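PDB 4V1S: alpha-1,6-mannanase from Bacteroides thetaiotaomicron, which probably hydrolyses alpha-1,6-mannosidic linkages within mannan chains, as a member of glycoside hydrolase family 76. Local coordinates for residues 44-49 and 341-346; 84-89 and 377-382; 91-96 and 388-393; 321-326 and 336-341. All blocks are in the same frame, centred on the assembly; numbering follows the deposited sequence.

Overall arrangement
From the N terminus, residues 44-49 begin helix 46-61, and interaction 1 closes the loop from there to helix 334-350 (residues 341-346). Residues 84-89 and 91-96 follow on helix 81-97; both pair with the last helix, 374-394, in interactions 2 and 3. Their loops cross that of interaction 1 and each other, because the segments alternate along the chain. Interaction 4 is local, between helices 313-330 and 334-350, and falls within all three longer loops. Interaction 1 shares His341 with it. In this mainly helical fold, interactions 1 to 3 tie early helices (46-61, 81-97) to late ones (334-350, 374-394); interaction 4 joins two late neighbours. Interaction 2 meets interaction 4 through Tyr382 and Asp321, centres about 17 Å apart.

Interaction 1: residues 44-49 and 341-346; sequences NDYYTW and HAINFI
Tyr46 and Asn344 join the start of helix 46-61 to helix 334-350, a pairing consistent with the (alpha/alpha)6 barrel of family 76. The polar part is one hydrogen bond across the segments: Tyr46 OH donates to Asn344 OD1 at 2.6 Å. The C=O...donor angle is 125°, and the phenol ring and the amide lie nearly coplanar, 3° apart. Asn344 ND2 bonds in turn to Glu40 O, which fixes both ends of the amide and hence its rotation. Apolar packing accompanies it: Tyr46 CE1 lies 4.0 Å from Ile343 CG2, the methyl set anti to the backbone N of its own residue. Replacing Tyr46 by phenylalanine would probably leave Asn344 OD1 without its phenolic donor and let the amide turn more readily. The helix start is organised by Asp45, its N-cap, whose OD2 is 2.7 Å from Thr48 OG1 in a hydrogen bond, while the bond from Thr48 N to OD1 is weak. Trp49 brings its edge to the same amide oxygen from a plane turned 75° to the amide; Trp49 CZ3 stands 4.0 Å from Asn344 OD1.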
# COMPACT_ATOMS: atom_id res chain seq x y z
N ASN A 44 -4.41 -14.52 20.31
CA ASN A 44 -3.81 -13.27 19.86
C ASN A 44 -4.86 -12.22 19.58
O ASN A 44 -5.70 -12.36 18.69
CB ASN A 44 -2.98 -13.45 18.60
CG ASN A 44 -1.80 -14.37 18.80
OD1 ASN A 44 -1.12 -14.34 19.82
ND2 ASN A 44 -1.53 -15.17 17.77
N ASP A 45 -4.78 -11.14 20.33
CA ASP A 45 -5.77 -10.12 20.26
C ASP A 45 -5.27 -9.05 19.31
O ASP A 45 -4.80 -7.99 19.74
CB ASP A 45 -6.01 -9.57 21.65
CG ASP A 45 -7.19 -8.65 21.72
OD1 ASP A 45 -7.80 -8.36 20.66
OD2 ASP A 45 -7.52 -8.23 22.87
N TYR A 46 -5.38 -9.33 18.02
CA TYR A 46 -4.90 -8.41 16.98
C TYR A 46 -5.51 -7.03 17.09
O TYR A 46 -4.84 -6.04 16.86
CB TYR A 46 -5.16 -8.97 15.58
CG TYR A 46 -4.47 -10.29 15.34
CD1 TYR A 46 -3.09 -10.36 15.26
CD2 TYR A 46 -5.20 -11.48 15.24
CE1 TYR A 46 -2.44 -11.59 15.10
CE2 TYR A 46 -4.57 -12.70 15.06
CZ TYR A 46 -3.18 -12.75 15.00
OH TYR A 46 -2.54 -13.95 14.81
N TYR A 47 -6.79 -6.97 17.42
CA TYR A 47 -7.47 -5.68 17.52
C TYR A 47 -6.86 -4.80 18.61
O TYR A 47 -6.58 -3.60 18.38
CB TYR A 47 -8.94 -5.93 17.81
CG TYR A 47 -9.88 -4.75 17.62
CD1 TYR A 47 -10.02 -4.13 16.38
CD2 TYR A 47 -10.66 -4.29 18.65
CE1 TYR A 47 -10.90 -3.09 16.19
CE2 TYR A 47 -11.54 -3.23 18.49
CZ TYR A 47 -11.66 -2.64 17.25
OH TYR A 47 -12.56 -1.62 17.07
N THR A 48 -6.62 -5.39 19.78
CA THR A 48 -5.90 -4.68 20.84
C THR A 48 -4.49 -4.28 20.42
O THR A 48 -4.05 -3.19 20.67
CB THR A 48 -5.88 -5.49 22.15
OG1 THR A 48 -7.23 -5.56 22.61
CG2 THR A 48 -5.04 -4.84 23.19
N TRP A 49 -3.79 -5.18 19.74
CA TRP A 49 -2.46 -4.86 19.28
C TRP A 49 -2.49 -3.64 18.38
O TRP A 49 -1.63 -2.80 18.47
CB TRP A 49 -1.83 -6.02 18.51
CG TRP A 49 -1.57 -7.25 19.31
CD1 TRP A 49 -1.78 -7.41 20.64
CD2 TRP A 49 -1.06 -8.48 18.82
NE1 TRP A 49 -1.43 -8.70 21.01
CE2 TRP A 49 -0.98 -9.37 19.91
CE3 TRP A 49 -0.63 -8.92 17.56
CZ2 TRP A 49 -0.48 -10.68 19.78
CZ3 TRP A 49 -0.15 -10.22 17.43
CH2 TRP A 49 -0.09 -11.09 18.53
N HIS A 341 0.94 -15.98 10.80
CA HIS A 341 2.31 -16.28 11.27
C HIS A 341 3.25 -15.06 11.08
O HIS A 341 4.03 -14.72 11.97
CB HIS A 341 2.85 -17.49 10.51
CG HIS A 341 4.03 -18.13 11.14
ND1 HIS A 341 4.05 -18.53 12.46
CD2 HIS A 341 5.22 -18.50 10.62
CE1 HIS A 341 5.22 -19.08 12.74
NE2 HIS A 341 5.94 -19.08 11.64
N ALA A 342 3.14 -14.37 9.93
CA ALA A 342 3.99 -13.22 9.63
C ALA A 342 3.63 -12.07 10.59
O ALA A 342 4.50 -11.40 11.14
CB ALA A 342 3.87 -12.81 8.19
N ILE A 343 2.33 -11.88 10.81
CA ILE A 343 1.85 -10.80 11.70
C ILE A 343 2.25 -11.09 13.16
O ILE A 343 2.64 -10.18 13.91
CB ILE A 343 0.35 -10.51 11.47
CG1 ILE A 343 0.16 -9.98 10.04
CG2 ILE A 343 -0.15 -9.51 12.49
CD1 ILE A 343 -1.27 -9.91 9.58
N ASN A 344 2.18 -12.36 13.57
CA ASN A 344 2.63 -12.74 14.92
C ASN A 344 4.09 -12.41 15.12
O ASN A 344 4.47 -11.93 16.17
CB ASN A 344 2.36 -14.23 15.17
CG ASN A 344 0.86 -14.56 15.28
OD1 ASN A 344 0.01 -13.69 15.43
ND2 ASN A 344 0.54 -15.83 15.21
N PHE A 345 4.90 -12.66 14.09
CA PHE A 345 6.31 -12.33 14.14
C PHE A 345 6.54 -10.83 14.33
O PHE A 345 7.38 -10.42 15.11
CB PHE A 345 7.02 -12.84 12.88
CG PHE A 345 8.50 -12.52 12.85
CD1 PHE A 345 9.40 -13.33 13.45
CD2 PHE A 345 8.95 -11.39 12.16
CE1 PHE A 345 10.76 -13.05 13.39
CE2 PHE A 345 10.30 -11.08 12.12
CZ PHE A 345 11.20 -11.93 12.73
N ILE A 346 5.81 -10.01 13.60
CA ILE A 346 5.92 -8.57 13.78
C ILE A 346 5.71 -8.20 15.26
O ILE A 346 6.52 -7.48 15.84
CB ILE A 346 4.90 -7.82 12.88
CG1 ILE A 346 5.24 -8.06 11.40
CG2 ILE A 346 4.94 -6.32 13.18
CD1 ILE A 346 4.11 -7.64 10.49

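Interaction 2: residues 84-89 and 377-382; sequences NIFLLY and STVAAY
Phe86, Leu87 and Tyr89 meet Thr378, Val379 and Tyr382 where helix 81-97 runs beside the C-terminal helix 374-394, a parallel pair that brings early and late parts of the chain together in what is consistent with the (alpha/alpha)6 barrel of this family. The short axes approach to 8.2 Å and are inclined by 15°, close enough for side chains to pack directly on each other.

Three aromatic contacts carry the packing. Val379 CB sits 3.7 Å from the centroid of the Phe86 ring, almost directly above its centre in a CH-pi contact, and Val379 CG2 reaches Phe86 CE1 at 3.5 Å. The Tyr382 ring in turn receives Tyr89 CB over one face, 3.7 Å from its centroid. Tyr89 also turns its ring edge toward that ring in an edge-to-face pair, with planes at 54°. Tyr382 CG stands anti to its own backbone N (chi1 170°), which carries the ring across to Tyr89.

Thr378 works in two ways. Its CG2 lies 3.6 Å from Leu87 CG, an apolar touch, while OG1 passes 3.3 Å from Phe86 CB and has the carbonyl oxygens Leu374 O and Gly83 O, the latter on the opposing helix, as hydrogen-bond partners, which must share its single proton.

The phenol oxygens are held farther off: Tyr89 OH bonds to Trp147 O of helix 142-159, and Tyr382 OH to Asp321 of helix 313-330. Helix 46-61 covers another flank through Leu54 and Ile57, with helix 99-114 packing on Ile85 and Leu88.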
# COMPACT_ATOMS: atom_id res chain seq x y z
N ASN A 84 0.95 8.42 6.39
CA ASN A 84 -0.46 8.68 6.59
C ASN A 84 -1.35 7.76 5.79
O ASN A 84 -2.50 7.52 6.18
CB ASN A 84 -0.80 10.13 6.19
CG ASN A 84 -0.06 11.14 7.04
OD1 ASN A 84 -0.47 11.46 8.15
ND2 ASN A 84 1.08 11.56 6.57
N ILE A 85 -0.84 7.24 4.67
CA ILE A 85 -1.63 6.29 3.86
C ILE A 85 -1.86 5.00 4.63
O ILE A 85 -2.95 4.41 4.59
CB ILE A 85 -0.94 6.03 2.50
CG1 ILE A 85 -0.79 7.37 1.72
CG2 ILE A 85 -1.68 5.01 1.68
CD1 ILE A 85 -0.01 7.24 0.43
N PHE A 86 -0.86 4.55 5.40
CA PHE A 86 -1.10 3.39 6.24
C PHE A 86 -2.13 3.65 7.33
O PHE A 86 -2.89 2.76 7.65
CB PHE A 86 0.17 2.85 6.85
CG PHE A 86 1.12 2.26 5.84
CD1 PHE A 86 0.84 1.06 5.21
CD2 PHE A 86 2.39 2.84 5.60
CE1 PHE A 86 1.72 0.47 4.32
CE2 PHE A 86 3.28 2.26 4.68
CZ PHE A 86 2.94 1.08 4.06
N LEU A 87 -2.18 4.86 7.87
CA LEU A 87 -3.23 5.18 8.81
C LEU A 87 -4.58 5.15 8.10
O LEU A 87 -5.52 4.57 8.59
CB LEU A 87 -2.98 6.55 9.47
CG LEU A 87 -1.83 6.65 10.43
CD1 LEU A 87 -1.64 8.08 10.88
CD2 LEU A 87 -2.08 5.74 11.63
N LEU A 88 -4.67 5.74 6.91
CA LEU A 88 -5.91 5.67 6.13
C LEU A 88 -6.37 4.21 5.95
O LEU A 88 -7.54 3.88 6.14
CB LEU A 88 -5.67 6.32 4.76
CG LEU A 88 -6.81 6.31 3.76
CD1 LEU A 88 -7.97 7.13 4.28
CD2 LEU A 88 -6.33 6.83 2.40
N TYR A 89 -5.45 3.35 5.54
CA TYR A 89 -5.75 1.92 5.36
C TYR A 89 -6.24 1.27 6.68
O TYR A 89 -7.14 0.43 6.69
CB TYR A 89 -4.51 1.17 4.91
CG TYR A 89 -3.97 1.44 3.53
CD1 TYR A 89 -4.66 2.23 2.60
CD2 TYR A 89 -2.74 0.88 3.15
CE1 TYR A 89 -4.09 2.48 1.34
CE2 TYR A 89 -2.21 1.08 1.89
CZ TYR A 89 -2.89 1.86 0.96
OH TYR A 89 -2.35 2.02 -0.33
N SER A 377 5.67 2.22 12.09
CA SER A 377 4.67 1.68 13.00
C SER A 377 3.29 1.70 12.36
O SER A 377 2.46 0.87 12.71
CB SER A 377 4.64 2.41 14.34
OG SER A 377 5.78 2.07 15.11
N THR A 378 3.04 2.62 11.42
CA THR A 378 1.70 2.66 10.84
C THR A 378 1.43 1.40 9.98
O THR A 378 0.29 0.91 9.95
CB THR A 378 1.48 3.93 10.03
OG1 THR A 378 2.45 4.04 8.99
CG2 THR A 378 1.46 5.18 10.94
N VAL A 379 2.45 0.88 9.27
CA VAL A 379 2.24 -0.36 8.52
C VAL A 379 1.94 -1.52 9.47
O VAL A 379 1.14 -2.37 9.16
CB VAL A 379 3.37 -0.65 7.56
CG1 VAL A 379 4.70 -0.85 8.27
CG2 VAL A 379 3.04 -1.83 6.68
N ALA A 380 2.59 -1.54 10.64
CA ALA A 380 2.29 -2.58 11.63
C ALA A 380 0.84 -2.48 12.13
O ALA A 380 0.15 -3.46 12.19
CB ALA A 380 3.26 -2.52 12.78
N ALA A 381 0.39 -1.26 12.44
CA ALA A 381 -0.98 -1.07 12.84
C ALA A 381 -1.95 -1.58 11.79
O ALA A 381 -2.95 -2.23 12.12
CB ALA A 381 -1.24 0.40 13.14
N TYR A 382 -1.65 -1.29 10.52
CA TYR A 382 -2.49 -1.74 9.42
C TYR A 382 -2.57 -3.27 9.36
O TYR A 382 -3.67 -3.84 9.31
CB TYR A 382 -1.97 -1.15 8.11
CG TYR A 382 -2.58 -1.71 6.86
CD1 TYR A 382 -3.95 -1.81 6.71
CD2 TYR A 382 -1.78 -2.10 5.78
CE1 TYR A 382 -4.53 -2.33 5.54
CE2 TYR A 382 -2.33 -2.63 4.63
CZ TYR A 382 -3.70 -2.74 4.49
OH TYR A 382 -4.21 -3.28 3.34

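Interaction 3: residues 91-96 and 388-393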
# COMPACT_ATOMS: atom_id res chain seq x y z
N TYR A 91 -7.67 2.76 9.44
CA TYR A 91 -9.00 3.22 9.87
C TYR A 91 -10.09 2.66 8.96
O TYR A 91 -11.18 2.27 9.41
CB TYR A 91 -9.07 4.74 9.93
CG TYR A 91 -8.01 5.42 10.76
CD1 TYR A 91 -7.63 4.94 12.00
CD2 TYR A 91 -7.41 6.60 10.32
CE1 TYR A 91 -6.62 5.57 12.72
CE2 TYR A 91 -6.46 7.27 11.07
CZ TYR A 91 -6.09 6.78 12.29
OH TYR A 91 -5.09 7.47 12.99
N THR A 92 -9.80 2.60 7.67
CA THR A 92 -10.72 1.99 6.73
C THR A 92 -11.02 0.53 7.08
O THR A 92 -12.18 0.13 7.15
CB THR A 92 -10.18 2.10 5.33
OG1 THR A 92 -10.05 3.49 4.98
CG2 THR A 92 -11.10 1.36 4.34
N GLU A 93 -9.97 -0.26 7.33
CA GLU A 93 -10.19 -1.64 7.75
C GLU A 93 -10.94 -1.71 9.08
O GLU A 93 -11.76 -2.61 9.29
CB GLU A 93 -8.88 -2.40 7.82
CG GLU A 93 -8.99 -3.91 7.99
CD GLU A 93 -9.44 -4.67 6.74
OE1 GLU A 93 -10.00 -4.08 5.81
OE2 GLU A 93 -9.24 -5.92 6.69
N GLY A 94 -10.66 -0.76 9.97
CA GLY A 94 -11.38 -0.65 11.24
C GLY A 94 -12.90 -0.62 11.09
O GLY A 94 -13.61 -1.19 11.93
N ILE A 95 -13.39 -0.00 10.01
CA ILE A 95 -14.83 0.09 9.80
C ILE A 95 -15.47 -1.31 9.75
O ILE A 95 -16.62 -1.49 10.15
CB ILE A 95 -15.18 0.86 8.49
CG1 ILE A 95 -14.62 2.30 8.45
CG2 ILE A 95 -16.67 0.92 8.31
CD1 ILE A 95 -15.09 3.22 9.55
N SER A 96 -14.73 -2.30 9.23
CA SER A 96 -15.22 -3.68 9.13
C SER A 96 -15.39 -4.32 10.50
O SER A 96 -16.21 -5.22 10.68
CB SER A 96 -14.30 -4.53 8.26
OG SER A 96 -14.31 -4.10 6.90
N ALA A 388 -7.12 -8.67 12.58
CA ALA A 388 -8.33 -8.63 13.40
C ALA A 388 -9.57 -8.92 12.56
O ALA A 388 -10.47 -9.64 12.99
CB ALA A 388 -8.43 -7.27 14.09
N ASN A 389 -9.61 -8.36 11.36
CA ASN A 389 -10.75 -8.55 10.47
C ASN A 389 -10.86 -10.01 10.04
O ASN A 389 -11.92 -10.58 10.07
CB ASN A 389 -10.63 -7.61 9.27
CG ASN A 389 -11.88 -7.56 8.44
OD1 ASN A 389 -12.99 -7.74 8.95
ND2 ASN A 389 -11.72 -7.33 7.15
N TYR A 390 -9.74 -10.62 9.64
CA TYR A 390 -9.77 -12.02 9.21
C TYR A 390 -10.03 -13.00 10.36
O TYR A 390 -10.66 -14.04 10.15
CB TYR A 390 -8.55 -12.38 8.35
CG TYR A 390 -8.75 -11.90 6.95
CD1 TYR A 390 -8.41 -10.60 6.59
CD2 TYR A 390 -9.34 -12.73 6.01
CE1 TYR A 390 -8.63 -10.14 5.32
CE2 TYR A 390 -9.57 -12.30 4.73
CZ TYR A 390 -9.24 -11.00 4.38
OH TYR A 390 -9.47 -10.59 3.09
N LYS A 391 -9.59 -12.66 11.56
CA LYS A 391 -9.92 -13.47 12.74
C LYS A 391 -11.45 -13.45 12.95
O LYS A 391 -12.06 -14.48 13.19
CB LYS A 391 -9.19 -12.93 13.97
CG LYS A 391 -9.47 -13.70 15.25
CD LYS A 391 -8.69 -13.19 16.46
CE LYS A 391 -9.06 -14.00 17.70
NZ LYS A 391 -8.28 -13.58 18.90
N ARG A 392 -12.04 -12.26 12.80
CA ARG A 392 -13.50 -12.08 12.92
C ARG A 392 -14.26 -12.87 11.84
O ARG A 392 -15.22 -13.57 12.14
CB ARG A 392 -13.85 -10.57 12.86
CG ARG A 392 -15.31 -10.22 12.57
CD ARG A 392 -15.47 -8.76 12.13
NE ARG A 392 -15.10 -8.49 10.73
CZ ARG A 392 -15.84 -8.84 9.66
NH1 ARG A 392 -16.98 -9.52 9.80
NH2 ARG A 392 -15.42 -8.53 8.42
N ILE A 393 -13.81 -12.74 10.60
CA ILE A 393 -14.33 -13.50 9.46
C ILE A 393 -14.30 -15.02 9.72
O ILE A 393 -15.26 -15.72 9.44
CB ILE A 393 -13.53 -13.14 8.17
CG1 ILE A 393 -13.88 -11.71 7.72
CG2 ILE A 393 -13.80 -14.15 7.06
CD1 ILE A 393 -13.00 -11.14 6.62
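The helices of 91-96 and 388-393 run nearly parallel, with axes 10.0 Å apart at closest and inclined by 17°; at this separation Glu93 and Asn389 bridge the gap with polar side chains. The pair is the polar continuation of the parallel packing of helices 81-97 and 374-394, consistent with the (alpha/alpha)6 barrel of the family.

The bond is Asn389 ND2 to Glu93 OE2, 2.9 Å long and bent to 144° at the hydrogen. The oxygen is met from above the carboxylate plane, and carboxylate and amide stand almost perpendicular. Glu93 reaches across because its chain leaves anti to the backbone N and then bends at chi2. OE2 carries a second load, a salt bridge to Arg386 NH1, which would be expected to steady its charge.

The other end of the Asn389 amide is held within its own helix. Arg392 grips OD1 side-on with two nitrogens, NE at 2.9 Å and NH2 at 2.6 Å from Asn389 OD1, with Asn389 OD1 lying in the plane of the guanidinium group. The Asn389 amide thus links Glu93, to which ND2 donates, with Arg392, from which OD1 accepts. Ser96 adds its backbone: its carbonyl O lies over one face of the Arg392 guanidinium, with Ile393 CG1 on the opposite face. Ser96 O is 3.5 Å from Arg392 NE, at an angle too poor for a bond.

Around the pair, helix 46-61 contributes Tyr46 and Tyr47 against Ala388, helices 99-114 and 142-159 pack on Thr92 and Ile95, and Tyr390 stacks on Phe324 of helix 313-330.

Interaction 4: residues 321-326 and 336-341; sequences DSWFDM and LTKAFH
Trp323 and Phe324 both place CG anti to their own carbonyl carbon (chi1 -68° for Trp323), a setting that turns the two neighbouring rings toward Lys338 and Ala339 of the opposing helix. Lys338 starts the same way and then runs extended, its aliphatic chain crossing the indole at about a right angle.

Lys338 CB lies over the centre of the six-membered ring of Trp323, 3.6 Å from its centroid and just 6° off the normal, a well-formed CH-pi contact. Farther along, Lys338 CD is 3.9 Å from Trp323 NE1. The polar ends converge on one acid: Lys338 NZ forms a salt bridge with Glu298, and Trp323 NE1 donates to the same carboxylate. With an alanine here in place of Trp323, a gap would probably open against the Lys338 chain and Glu298 would lose its indole donor.

Phe324 takes Ala339 CB over a face, 4.0 Å from its ring centroid, while Leu336 CD2 comes at its edge, 3.6 Å from Phe324 CD1. Ala339 also touches the indole, with its CB 4.1 Å from Trp323 CE3, so this small residue sits between the two aromatic groups.

The short axes approach to 8.7 Å and run at 153°, nearly antiparallel. With a brief connection between helices 313-330 and 334-350, this is an alpha-alpha hairpin, the element from which (alpha/alpha)6 barrels are built.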
# COMPACT_ATOMS: atom_id res chain seq x y z
N ASP A 321 -0.90 -8.73 2.30
CA ASP A 321 -2.18 -8.39 1.68
C ASP A 321 -2.49 -9.32 0.49
O ASP A 321 -3.67 -9.62 0.24
CB ASP A 321 -2.21 -6.91 1.19
CG ASP A 321 -2.77 -5.96 2.22
OD1 ASP A 321 -3.40 -6.46 3.18
OD2 ASP A 321 -2.60 -4.73 2.05
N SER A 322 -1.45 -9.78 -0.23
CA SER A 322 -1.60 -10.76 -1.31
C SER A 322 -2.16 -12.07 -0.77
O SER A 322 -3.05 -12.68 -1.39
CB SER A 322 -0.27 -10.97 -2.08
OG SER A 322 0.13 -9.75 -2.73
N TRP A 323 -1.62 -12.52 0.36
CA TRP A 323 -2.16 -13.71 1.01
C TRP A 323 -3.65 -13.56 1.36
O TRP A 323 -4.44 -14.49 1.14
CB TRP A 323 -1.34 -14.11 2.23
CG TRP A 323 -0.03 -14.59 1.94
CD1 TRP A 323 0.39 -15.29 0.83
CD2 TRP A 323 1.11 -14.47 2.79
NE1 TRP A 323 1.72 -15.61 0.95
CE2 TRP A 323 2.19 -15.14 2.16
CE3 TRP A 323 1.30 -13.89 4.05
CZ2 TRP A 323 3.48 -15.19 2.72
CZ3 TRP A 323 2.59 -13.96 4.62
CH2 TRP A 323 3.65 -14.60 3.96
N PHE A 324 -4.04 -12.42 1.95
CA PHE A 324 -5.44 -12.19 2.25
C PHE A 324 -6.28 -12.23 0.97
O PHE A 324 -7.36 -12.82 0.98
CB PHE A 324 -5.62 -10.86 2.99
CG PHE A 324 -5.10 -10.86 4.42
CD1 PHE A 324 -5.48 -11.88 5.32
CD2 PHE A 324 -4.27 -9.83 4.89
CE1 PHE A 324 -5.05 -11.85 6.64
CE2 PHE A 324 -3.87 -9.78 6.22
CZ PHE A 324 -4.23 -10.81 7.09
N ASP A 325 -5.79 -11.62 -0.12
CA ASP A 325 -6.52 -11.65 -1.37
C ASP A 325 -6.64 -13.07 -1.91
O ASP A 325 -7.68 -13.43 -2.46
CB ASP A 325 -5.87 -10.82 -2.47
CG ASP A 325 -6.00 -9.34 -2.27
OD1 ASP A 325 -6.75 -8.84 -1.38
OD2 ASP A 325 -5.30 -8.64 -3.02
N MET A 326 -5.60 -13.88 -1.74
CA MET A 326 -5.65 -15.28 -2.17
C MET A 326 -6.73 -16.04 -1.40
O MET A 326 -7.45 -16.83 -1.98
CB MET A 326 -4.30 -15.98 -2.03
CG MET A 326 -3.34 -15.68 -3.16
SD MET A 326 -3.98 -16.19 -4.78
CE MET A 326 -2.52 -15.95 -5.79
N LEU A 336 -4.22 -17.77 5.13
CA LEU A 336 -4.38 -17.07 6.43
C LEU A 336 -3.34 -17.55 7.43
O LEU A 336 -2.81 -16.78 8.18
CB LEU A 336 -5.78 -17.25 6.96
CG LEU A 336 -6.86 -16.73 6.03
CD1 LEU A 336 -8.18 -16.82 6.75
CD2 LEU A 336 -6.53 -15.31 5.55
N THR A 337 -3.01 -18.84 7.40
CA THR A 337 -1.95 -19.32 8.23
C THR A 337 -0.65 -18.56 8.03
O THR A 337 0.03 -18.22 9.00
CB THR A 337 -1.72 -20.84 8.00
OG1 THR A 337 -2.92 -21.53 8.36
CG2 THR A 337 -0.58 -21.35 8.86
N LYS A 338 -0.30 -18.32 6.78
CA LYS A 338 0.89 -17.57 6.47
C LYS A 338 0.74 -16.14 7.02
O LYS A 338 1.64 -15.62 7.66
CB LYS A 338 1.11 -17.58 4.94
CG LYS A 338 1.48 -18.96 4.38
CD LYS A 338 1.59 -18.98 2.86
CE LYS A 338 2.10 -20.32 2.38
NZ LYS A 338 2.06 -20.38 0.91
N ALA A 339 -0.39 -15.51 6.74
CA ALA A 339 -0.57 -14.13 7.12
C ALA A 339 -0.47 -13.97 8.64
O ALA A 339 0.23 -13.10 9.14
CB ALA A 339 -1.89 -13.61 6.58
N PHE A 340 -1.17 -14.81 9.37
CA PHE A 340 -1.14 -14.71 10.82
C PHE A 340 0.25 -15.01 11.38
O PHE A 340 0.68 -14.37 12.33
CB PHE A 340 -2.16 -15.61 11.47
CG PHE A 340 -3.59 -15.19 11.25
CD1 PHE A 340 -4.02 -13.96 11.67
CD2 PHE A 340 -4.50 -16.06 10.69
CE1 PHE A 340 -5.33 -13.58 11.50
CE2 PHE A 340 -5.81 -15.69 10.52
CZ PHE A 340 -6.22 -14.44 10.92
N HIS A 341 0.94 -15.98 10.80
CA HIS A 341 2.31 -16.28 11.27
C HIS A 341 3.25 -15.06 11.08
O HIS A 341 4.03 -14.72 11.97
CB HIS A 341 2.85 -17.49 10.51
CG HIS A 341 4.03 -18.13 11.14
ND1 HIS A 341 4.05 -18.53 12.46
CD2 HIS A 341 5.22 -18.50 10.62
CE1 HIS A 341 5.22 -19.08 12.74
NE2 HIS A 341 5.94 -19.08 11.64